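Local structure of Alr1010 protein (3URG) at residues Glu35-Val40 with Tyr53-Asp58; Glu43-Arg48 with Glu93-Met98. The protein probably binds calcium ions and is a cyanobacterial calcium-binding protein. All blocks are in the same frame, centred on the assembly; numbering follows the deposited sequence.

How the interactions relate
Followed from the N terminus, the chain runs through helix 28-39, turns, and enters helix 45-59, so that interaction 1 (35-40 with 53-58) closes a short loop between two consecutive helices. Segment 43-48, the first partner of interaction 2, lies inside that loop, yet its mate, 93-98, comes only after strands 64-72 and 77-86; the two contacts therefore cross rather than nest. Helix 45-59 serves both: its start meets the loop before strand 99-104, and its later turns meet helix 28-39. The contacts also touch directly, Leu56 CD1 packing on Met98 CG at 3.7 Å and Tyr53 CB on Cys94 SG at 3.9 Å.

Interaction 1: residues Glu35-Val40 with Tyr53-Asp58; sequences ETEIIV and YYYLDD. With NA (sodium ion), chain C.
Ile38 lays its ethyl branch over one face of the Tyr55 ring, and this CH-pi contact carries the meeting of two consecutive helices, 28-39 and 45-59, joined by a short connection. It illustrates how a small helix interface can rest on a single aliphatic-aromatic pair. CD1 of Ile38 stands 3.6 Å from the centroid of the Tyr55 ring, 16° off the ring normal and displaced toward the CD2-CE2 side, where it comes within 3.5 Å of Tyr55 CD2. Nearer the root of the ring, Ile38 CG1 lies 3.5 Å from Tyr55 CG, so the branch runs slantwise across the face, from the CG-CD1 side to the CD2-CE2 side. The torsions arrange this: Ile38 places CG1 opposite its carbonyl carbon and keeps the chain extended to CD1 (chi2 176°), while Tyr55 swings its ring opposite its own backbone N (chi1 169°), placing it beneath the Ile38 branch. The second branch, Ile38 CG2, reaches only the base of the tyrosine, 4.1 Å from Tyr55 CB. Glu37 is a looser, exposed neighbour, its OE1 lying obliquely to the ring.

Ile38 is buried and also rests on Trp52, whereas Tyr55 extends the packing to Arg33 and to Ala132 and Asp135 of helix 127-141. The first helix finishes with a wider pi-type turn, Val40 N bonding to Glu35 O, before Val40 takes positive phi. On helix 45-59, past the ring contact, the backbone serves a sodium ion, which Leu60 O also binds along with three waters. One of these waters donates to Asp57 OD2 as well as binding the metal, tying the carboxylate to the site through solvent. Asp57 O itself coordinates the sodium directly, at 2.5 Å.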
ATOM      1  N   GLU A  35      -4.513 -10.717 -11.106  1.00 28.01           N
ATOM      2  CA  GLU A  35      -4.025 -11.369 -12.315  1.00 30.88           C
ATOM      3  C   GLU A  35      -4.202 -10.511 -13.574  1.00 37.93           C
ATOM      4  O   GLU A  35      -3.274 -10.376 -14.381  1.00 37.88           O
ATOM      5  CB  GLU A  35      -4.755 -12.705 -12.518  1.00 35.32           C
ATOM      6  CG  GLU A  35      -4.514 -13.316 -13.884  1.00 41.06           C
ATOM      7  CD  GLU A  35      -5.296 -14.608 -14.093  1.00 54.53           C
ATOM      8  OE1 GLU A  35      -5.902 -14.765 -15.172  1.00 58.27           O
ATOM      9  OE2 GLU A  35      -5.314 -15.455 -13.175  1.00 59.31           O
ATOM     10  N   THR A  36      -5.392  -9.936 -13.742  1.00 35.10           N
ATOM     11  CA  THR A  36      -5.768  -9.352 -15.025  1.00 40.07           C
ATOM     12  C   THR A  36      -5.528  -7.853 -15.113  1.00 41.66           C
ATOM     13  O   THR A  36      -5.415  -7.304 -16.213  1.00 39.64           O
ATOM     14  CB  THR A  36      -7.255  -9.667 -15.396  1.00 41.76           C
ATOM     15  OG1 THR A  36      -8.134  -9.013 -14.476  1.00 47.71           O
ATOM     16  CG2 THR A  36      -7.505 -11.143 -15.342  1.00 38.97           C
ATOM     17  N   GLU A  37      -5.482  -7.204 -13.963  1.00 35.81           N
ATOM     18  CA  GLU A  37      -5.354  -5.758 -13.881  1.00 39.88           C
ATOM     19  C   GLU A  37      -3.977  -5.363 -13.406  1.00 39.32           C
ATOM     20  O   GLU A  37      -3.493  -4.373 -13.825  1.00 40.89           O
ATOM     21  CB  GLU A  37      -6.459  -5.135 -13.039  1.00 38.34           C
ATOM     22  CG  GLU A  37      -7.822  -5.606 -13.431  1.00 53.50           C
ATOM     23  CD  GLU A  37      -8.926  -4.737 -12.922  1.00 66.07           C
ATOM     24  OE1 GLU A  37      -8.662  -3.578 -12.628  1.00 68.13           O
ATOM     25  OE2 GLU A  37     -10.065  -5.210 -12.814  1.00 72.48           O
ATOM     26  N   ILE A  38      -3.347  -6.172 -12.582  1.00 35.02           N
ATOM     27  CA  ILE A  38      -2.119  -5.777 -11.933  1.00 34.30           C
ATOM     28  C   ILE A  38      -0.754  -6.368 -12.238  1.00 38.10           C
ATOM     29  O   ILE A  38       0.266  -5.670 -12.140  1.00 39.51           O
ATOM     30  CB  ILE A  38      -2.241  -5.920 -10.399  1.00 30.71           C
ATOM     31  CG1 ILE A  38      -3.490  -5.245  -9.873  1.00 31.87           C
ATOM     32  CG2 ILE A  38      -1.031  -5.395  -9.717  1.00 28.13           C
ATOM     33  CD1 ILE A  38      -3.701  -5.437  -8.430  1.00 35.06           C
ATOM     34  N   ILE A  39      -0.772  -7.685 -12.325  1.00 31.09           N
ATOM     35  CA  ILE A  39       0.355  -8.467 -12.704  1.00 35.63           C
ATOM     36  C   ILE A  39       0.427  -8.581 -14.213  1.00 37.07           C
ATOM     37  O   ILE A  39       1.445  -8.338 -14.785  1.00 35.11           O
ATOM     38  CB  ILE A  39       0.307  -9.830 -12.052  1.00 36.84           C
ATOM     39  CG1 ILE A  39       0.403  -9.700 -10.544  1.00 37.33           C
ATOM     40  CG2 ILE A  39       1.407 -10.674 -12.557  1.00 41.91           C
ATOM     41  CD1 ILE A  39       1.652  -9.170 -10.081  1.00 39.99           C
ATOM     42  N   VAL A  40      -0.691  -8.890 -14.847  1.00 37.02           N
ATOM     43  CA  VAL A  40      -0.768  -8.912 -16.300  1.00 34.10           C
ATOM     44  C   VAL A  40       0.342  -9.826 -16.846  1.00 35.01           C
ATOM     45  O   VAL A  40       0.418 -10.949 -16.465  1.00 38.45           O
ATOM     46  CB  VAL A  40      -0.812  -7.529 -16.895  1.00 35.34           C
ATOM     47  CG1 VAL A  40      -1.219  -7.585 -18.290  1.00 47.36           C
ATOM     48  CG2 VAL A  40      -1.784  -6.699 -16.171  1.00 37.88           C
ATOM     49  N   TYR A  53       2.999  -0.955  -8.354  1.00 34.99           N
ATOM     50  CA  TYR A  53       3.254   0.466  -8.129  1.00 37.40           C
ATOM     51  C   TYR A  53       2.308   1.313  -8.981  1.00 36.65           C
ATOM     52  O   TYR A  53       1.642   2.221  -8.476  1.00 32.48           O
ATOM     53  CB  TYR A  53       4.720   0.824  -8.442  1.00 36.59           C
ATOM     54  CG  TYR A  53       5.080   2.264  -8.121  1.00 37.30           C
ATOM     55  CD1 TYR A  53       5.554   2.616  -6.858  1.00 42.37           C
ATOM     56  CD2 TYR A  53       4.943   3.268  -9.072  1.00 39.19           C
ATOM     57  CE1 TYR A  53       5.889   3.932  -6.552  1.00 48.65           C
ATOM     58  CE2 TYR A  53       5.272   4.599  -8.767  1.00 40.39           C
ATOM     59  CZ  TYR A  53       5.745   4.914  -7.511  1.00 46.91           C
ATOM     60  OH  TYR A  53       6.075   6.215  -7.212  1.00 55.20           O
ATOM     61  N   TYR A  54       2.267   1.022 -10.278  1.00 31.86           N
ATOM     62  CA  TYR A  54       1.367   1.720 -11.199  1.00 36.58           C
ATOM     63  C   TYR A  54      -0.101   1.486 -10.876  1.00 37.80           C
ATOM     64  O   TYR A  54      -0.923   2.396 -10.995  1.00 37.12           O
ATOM     65  CB  TYR A  54       1.639   1.315 -12.659  1.00 40.43           C
ATOM     66  CG  TYR A  54       2.948   1.870 -13.213  1.00 50.81           C
ATOM     67  CD1 TYR A  54       3.440   3.093 -12.780  1.00 49.91           C
ATOM     68  CD2 TYR A  54       3.677   1.175 -14.183  1.00 53.34           C
ATOM     69  CE1 TYR A  54       4.627   3.611 -13.278  1.00 61.28           C
ATOM     70  CE2 TYR A  54       4.868   1.689 -14.693  1.00 55.69           C
ATOM     71  CZ  TYR A  54       5.334   2.907 -14.238  1.00 68.10           C
ATOM     72  OH  TYR A  54       6.512   3.429 -14.734  1.00 81.63           O
ATOM     73  N   TYR A  55      -0.453   0.268 -10.487  1.00 33.68           N
ATOM     74  CA  TYR A  55      -1.849   0.015 -10.149  1.00 29.98           C
ATOM     75  C   TYR A  55      -2.284   0.907  -8.976  1.00 35.51           C
ATOM     76  O   TYR A  55      -3.299   1.594  -9.050  1.00 33.43           O
ATOM     77  CB  TYR A  55      -2.111  -1.469  -9.860  1.00 29.78           C
ATOM     78  CG  TYR A  55      -3.484  -1.749  -9.259  1.00 34.19           C
ATOM     79  CD1 TYR A  55      -4.632  -1.791 -10.053  1.00 43.83           C
ATOM     80  CD2 TYR A  55      -3.622  -1.983  -7.899  1.00 42.97           C
ATOM     81  CE1 TYR A  55      -5.885  -2.061  -9.495  1.00 45.71           C
ATOM     82  CE2 TYR A  55      -4.863  -2.252  -7.337  1.00 47.05           C
ATOM     83  CZ  TYR A  55      -5.984  -2.290  -8.131  1.00 47.31           C
ATOM     84  OH  TYR A  55      -7.201  -2.559  -7.532  1.00 56.70           O
ATOM     85  N   LEU A  56      -1.507   0.915  -7.917  1.00 29.64           N
ATOM     86  CA  LEU A  56      -1.834   1.675  -6.742  1.00 28.73           C
ATOM     87  C   LEU A  56      -1.847   3.170  -7.016  1.00 34.32           C
ATOM     88  O   LEU A  56      -2.739   3.873  -6.618  1.00 33.25           O
ATOM     89  CB  LEU A  56      -0.873   1.336  -5.626  1.00 28.16           C
ATOM     90  CG  LEU A  56      -1.022  -0.023  -4.976  1.00 28.54           C
ATOM     91  CD1 LEU A  56       0.057  -0.312  -4.061  1.00 29.98           C
ATOM     92  CD2 LEU A  56      -2.309  -0.193  -4.319  1.00 26.98           C
ATOM     93  N   ASP A  57      -0.871   3.615  -7.766  1.00 30.38           N
ATOM     94  CA  ASP A  57      -0.797   5.007  -8.170  1.00 31.98           C
ATOM     95  C   ASP A  57      -2.010   5.394  -8.987  1.00 40.21           C
ATOM     96  O   ASP A  57      -2.468   6.516  -8.907  1.00 41.75           O
ATOM     97  CB  ASP A  57       0.448   5.291  -8.998  1.00 34.59           C
ATOM     98  CG  ASP A  57       0.777   6.778  -9.056  1.00 48.80           C
ATOM     99  OD1 ASP A  57       1.481   7.198 -10.000  1.00 55.66           O
ATOM    100  OD2 ASP A  57       0.336   7.524  -8.155  1.00 48.48           O
ATOM    101  N   ASP A  58      -2.505   4.472  -9.800  1.00 37.07           N
ATOM    102  CA  ASP A  58      -3.668   4.743 -10.633  1.00 40.88           C
ATOM    103  C   ASP A  58      -4.995   4.671  -9.887  1.00 44.80           C
ATOM    104  O   ASP A  58      -5.928   5.393 -10.216  1.00 45.48           O
ATOM    105  CB  ASP A  58      -3.712   3.746 -11.781  1.00 45.53           C
ATOM    106  CG  ASP A  58      -3.531   4.407 -13.116  1.00 71.88           C
ATOM    107  OD1 ASP A  58      -4.514   5.005 -13.612  1.00 77.86           O
ATOM    108  OD2 ASP A  58      -2.404   4.340 -13.657  1.00 77.93           O
TER
HETATM  109 NA    NA C 127      -4.082   8.244  -8.001  1.00 47.87          NA
HETATM  110  O   HOH W   1      -1.727   9.573  -8.905  1.00 45.62           O
HETATM  111  O   HOH W   2      -5.738   8.230 -10.197  1.00 53.85           O
HETATM  112  O   HOH W   3      -5.036  10.750  -7.375  1.00 54.27           O

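Interaction 2: residues Glu43-Arg48 with Glu93-Met98; sequences EDKEER and ECLKDM. With MNB (5-mercapto-2-nitro-benzoic acid), chain B.
Leu95 sets its two methyl groups against the first turn of helix 45-59, beside Glu46, where the N-terminal end of that helix meets the loop between strands 77-86 and 99-104. This is a worked case of a thin surface contact beside a ligand pocket. Leu95 CD1 approaches Glu46 CA at 4.0 Å and Glu46 CG at 4.1 Å, touching the backbone and the aliphatic part of the glutamate, not its carboxylate. Glu46 turns CG opposite its carbonyl carbon (chi1 -60°) and then runs extended, which carries its acid group alongside the nitro group of the bound 5-mercapto-2-nitro-benzoic acid; Glu46 OE1 lies an unusually short 2.5 Å from O9 of that ligand.

The solvent side is loose: Lys45 merely brings CD to 4.4 Å from Leu95 CD2, all three touching residues are exposed, and no hydrogen bond joins the segments. Packing tightens deeper along the loop. There Cys94 is buried against Ala49 and lines the ligand pocket together with Glu46, Met50, Tyr53 and Asp91. Buried Met98 fills in against Trp52 and Trp136, joining the loop to two helices.

Helix 45-59 begins with Asp44 in the N-cap position, and the turn before it is secured by a carboxylate three residues further on. Glu47 OE1 accepts both Glu43 N and Asp44 N, the two donors coming from opposite faces of the carboxylate plane. This double grip holds the glutamate back over the helix start, with the straight bond from Glu43 N to Glu47 OE1, 2.9 Å long, reaching the anti side of that oxygen from 32° out of the carboxylate plane.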
ATOM      1  N   GLU A  43       6.686 -11.057 -15.337  1.00 39.10           N
ATOM      2  CA  GLU A  43       7.283 -12.330 -14.968  1.00 49.12           C
ATOM      3  C   GLU A  43       8.316 -12.217 -13.847  1.00 51.26           C
ATOM      4  O   GLU A  43       8.271 -12.974 -12.880  1.00 51.17           O
ATOM      5  CB  GLU A  43       7.882 -13.021 -16.199  1.00 49.58           C
ATOM      6  CG  GLU A  43       6.893 -13.160 -17.348  1.00 67.45           C
ATOM      7  CD  GLU A  43       6.495 -14.602 -17.619  1.00 83.59           C
ATOM      8  OE1 GLU A  43       5.298 -14.933 -17.456  1.00 90.65           O
ATOM      9  OE2 GLU A  43       7.380 -15.404 -17.997  1.00 82.18           O
ATOM     10  N   ASP A  44       9.253 -11.286 -13.967  1.00 52.20           N
ATOM     11  CA  ASP A  44      10.270 -11.178 -12.930  1.00 50.95           C
ATOM     12  C   ASP A  44       9.938 -10.152 -11.859  1.00 49.45           C
ATOM     13  O   ASP A  44       8.944  -9.422 -11.946  1.00 43.21           O
ATOM     14  CB  ASP A  44      11.677 -10.979 -13.510  1.00 65.60           C
ATOM     15  CG  ASP A  44      11.708  -9.999 -14.654  1.00 68.65           C
ATOM     16  OD1 ASP A  44      11.199  -8.871 -14.474  1.00 73.43           O
ATOM     17  OD2 ASP A  44      12.250 -10.364 -15.727  1.00 61.37           O
ATOM     18  N   LYS A  45      10.780 -10.128 -10.836  1.00 46.51           N
ATOM     19  CA  LYS A  45      10.533  -9.367  -9.635  1.00 44.41           C
ATOM     20  C   LYS A  45      10.247  -7.895  -9.927  1.00 44.77           C
ATOM     21  O   LYS A  45       9.297  -7.336  -9.396  1.00 39.29           O
ATOM     22  CB  LYS A  45      11.737  -9.512  -8.702  1.00 50.74           C
ATOM     23  CG  LYS A  45      11.616  -8.796  -7.375  1.00 59.44           C
ATOM     24  CD  LYS A  45      12.940  -8.841  -6.600  1.00 72.43           C
ATOM     25  CE  LYS A  45      13.290 -10.250  -6.120  1.00 80.07           C
ATOM     26  NZ  LYS A  45      13.751 -11.170  -7.203  1.00 84.84           N
ATOM     27  N   GLU A  46      11.069  -7.276 -10.774  1.00 41.25           N
ATOM     28  CA  GLU A  46      10.948  -5.849 -11.080  1.00 38.77           C
ATOM     29  C   GLU A  46       9.625  -5.525 -11.755  1.00 30.81           C
ATOM     30  O   GLU A  46       9.012  -4.480 -11.481  1.00 36.22           O
ATOM     31  CB  GLU A  46      12.102  -5.382 -11.977  1.00 41.78           C
ATOM     32  CG  GLU A  46      13.479  -5.569 -11.362  1.00 61.09           C
ATOM     33  CD  GLU A  46      14.608  -5.305 -12.351  1.00 81.07           C
ATOM     34  OE1 GLU A  46      14.474  -4.380 -13.184  1.00 82.80           O
ATOM     35  OE2 GLU A  46      15.632  -6.024 -12.293  1.00 88.69           O
ATOM     36  N   GLU A  47       9.192  -6.416 -12.647  1.00 32.16           N
ATOM     37  CA  GLU A  47       7.928  -6.242 -13.370  1.00 30.62           C
ATOM     38  C   GLU A  47       6.727  -6.407 -12.445  1.00 37.04           C
ATOM     39  O   GLU A  47       5.729  -5.690 -12.581  1.00 37.06           O
ATOM     40  CB  GLU A  47       7.840  -7.216 -14.558  1.00 34.04           C
ATOM     41  CG  GLU A  47       8.967  -7.039 -15.574  1.00 39.42           C
ATOM     42  CD  GLU A  47       8.959  -8.104 -16.663  1.00 42.30           C
ATOM     43  OE1 GLU A  47       8.701  -9.290 -16.352  1.00 38.24           O
ATOM     44  OE2 GLU A  47       9.209  -7.747 -17.830  1.00 42.25           O
ATOM     45  N   ARG A  48       6.816  -7.343 -11.504  1.00 36.93           N
ATOM     46  CA  ARG A  48       5.717  -7.557 -10.564  1.00 34.74           C
ATOM     47  C   ARG A  48       5.606  -6.340  -9.637  1.00 34.81           C
ATOM     48  O   ARG A  48       4.521  -5.816  -9.410  1.00 30.45           O
ATOM     49  CB  ARG A  48       5.921  -8.845  -9.749  1.00 34.92           C
ATOM     50  CG  ARG A  48       6.008 -10.148 -10.557  1.00 41.09           C
ATOM     51  CD  ARG A  48       6.135 -11.364  -9.610  1.00 39.34           C
ATOM     52  NE  ARG A  48       4.905 -12.150  -9.658  1.00 55.50           N
ATOM     53  CZ  ARG A  48       4.380 -12.803  -8.632  1.00 48.33           C
ATOM     54  NH1 ARG A  48       4.975 -12.768  -7.451  1.00 40.23           N
ATOM     55  NH2 ARG A  48       3.256 -13.493  -8.791  1.00 62.98           N
ATOM     56  N   GLU A  93      12.410   2.527  -3.431  1.00 58.90           N
ATOM     57  CA  GLU A  93      12.385   1.268  -2.687  1.00 57.50           C
ATOM     58  C   GLU A  93      11.277   0.339  -3.196  1.00 56.90           C
ATOM     59  O   GLU A  93      10.823  -0.573  -2.497  1.00 50.64           O
ATOM     60  CB  GLU A  93      12.236   1.539  -1.188  1.00 59.89           C
ATOM     61  CG  GLU A  93      13.312   2.468  -0.620  1.00 63.67           C
ATOM     62  N   CYS A  94      10.865   0.578  -4.436  1.00 50.47           N
ATOM     63  CA  CYS A  94       9.764  -0.151  -5.051  1.00 56.64           C
ATOM     64  C   CYS A  94       9.911  -1.670  -4.982  1.00 56.47           C
ATOM     65  O   CYS A  94       8.926  -2.380  -4.790  1.00 52.60           O
ATOM     66  CB  CYS A  94       9.606   0.279  -6.506  1.00 59.96           C
ATOM     67  SG  CYS A  94       8.247  -0.544  -7.341  1.00 58.30           S
ATOM     68  N   LEU A  95      11.133  -2.172  -5.128  1.00 49.98           N
ATOM     69  CA  LEU A  95      11.340  -3.622  -5.183  1.00 52.00           C
ATOM     70  C   LEU A  95      11.047  -4.347  -3.867  1.00 51.64           C
ATOM     71  O   LEU A  95      10.845  -5.566  -3.853  1.00 53.00           O
ATOM     72  CB  LEU A  95      12.753  -3.952  -5.671  1.00 56.32           C
ATOM     73  CG  LEU A  95      12.867  -4.460  -7.107  1.00 62.88           C
ATOM     74  CD1 LEU A  95      12.263  -3.464  -8.088  1.00 62.61           C
ATOM     75  CD2 LEU A  95      14.322  -4.748  -7.451  1.00 70.28           C
ATOM     76  N   LYS A  96      11.017  -3.607  -2.765  1.00 47.71           N
ATOM     77  CA  LYS A  96      10.836  -4.223  -1.450  1.00 54.57           C
ATOM     78  C   LYS A  96       9.389  -4.173  -0.942  1.00 52.77           C
ATOM     79  O   LYS A  96       8.847  -5.166  -0.455  1.00 52.94           O
ATOM     80  CB  LYS A  96      11.761  -3.552  -0.431  1.00 60.92           C
ATOM     81  N   ASP A  97       8.769  -3.009  -1.056  1.00 45.92           N
ATOM     82  CA  ASP A  97       7.464  -2.788  -0.451  1.00 40.18           C
ATOM     83  C   ASP A  97       6.817  -1.628  -1.169  1.00 33.83           C
ATOM     84  O   ASP A  97       7.481  -0.943  -1.953  1.00 37.68           O
ATOM     85  CB  ASP A  97       7.645  -2.443   1.032  1.00 38.08           C
ATOM     86  CG  ASP A  97       6.463  -2.864   1.882  1.00 43.84           C
ATOM     87  OD1 ASP A  97       5.326  -2.950   1.355  1.00 35.18           O
ATOM     88  OD2 ASP A  97       6.672  -3.098   3.093  1.00 45.24           O
ATOM     89  N   MET A  98       5.526  -1.407  -0.908  1.00 29.82           N
ATOM     90  CA  MET A  98       4.812  -0.262  -1.465  1.00 27.27           C
ATOM     91  C   MET A  98       4.762   0.878  -0.446  1.00 36.28           C
ATOM     92  O   MET A  98       4.141   0.737   0.604  1.00 30.07           O
ATOM     93  CB  MET A  98       3.389  -0.665  -1.880  1.00 27.18           C
ATOM     94  CG  MET A  98       3.375  -1.693  -3.041  1.00 34.40           C
ATOM     95  SD  MET A  98       3.861  -0.894  -4.599  1.00 37.06           S
ATOM     96  CE  MET A  98       5.470  -1.593  -4.941  1.00 37.53           C
TER
HETATM   97  C6  MNB B 401      10.604   1.275 -11.011  1.00 64.46           C
HETATM   98  C1  MNB B 401      11.649   0.843 -11.762  1.00 72.21           C
HETATM   99  C2  MNB B 401      11.784  -0.560 -12.022  1.00 71.67           C
HETATM  100  C3  MNB B 401      10.823  -1.476 -11.484  1.00 57.42           C
HETATM  101  C4  MNB B 401       9.747  -1.020 -10.705  1.00 47.57           C
HETATM  102  C5  MNB B 401       9.623   0.315 -10.465  1.00 50.42           C
HETATM  103  S5  MNB B 401       8.279   0.924  -9.518  1.00 55.75           S
HETATM  104  C10 MNB B 401      12.588   1.900 -12.257  1.00 82.06           C
HETATM  105  O12 MNB B 401      13.593   1.627 -12.878  1.00 90.33           O
HETATM  106  O11 MNB B 401      12.374   3.214 -11.911  1.00 88.22           O
HETATM  107  N7  MNB B 401      12.845  -1.143 -12.797  1.00 79.69           N
HETATM  108  O9  MNB B 401      12.896  -2.434 -12.934  1.00 74.71           O
HETATM  109  O8  MNB B 401      13.710  -0.418 -13.426  1.00 87.32           O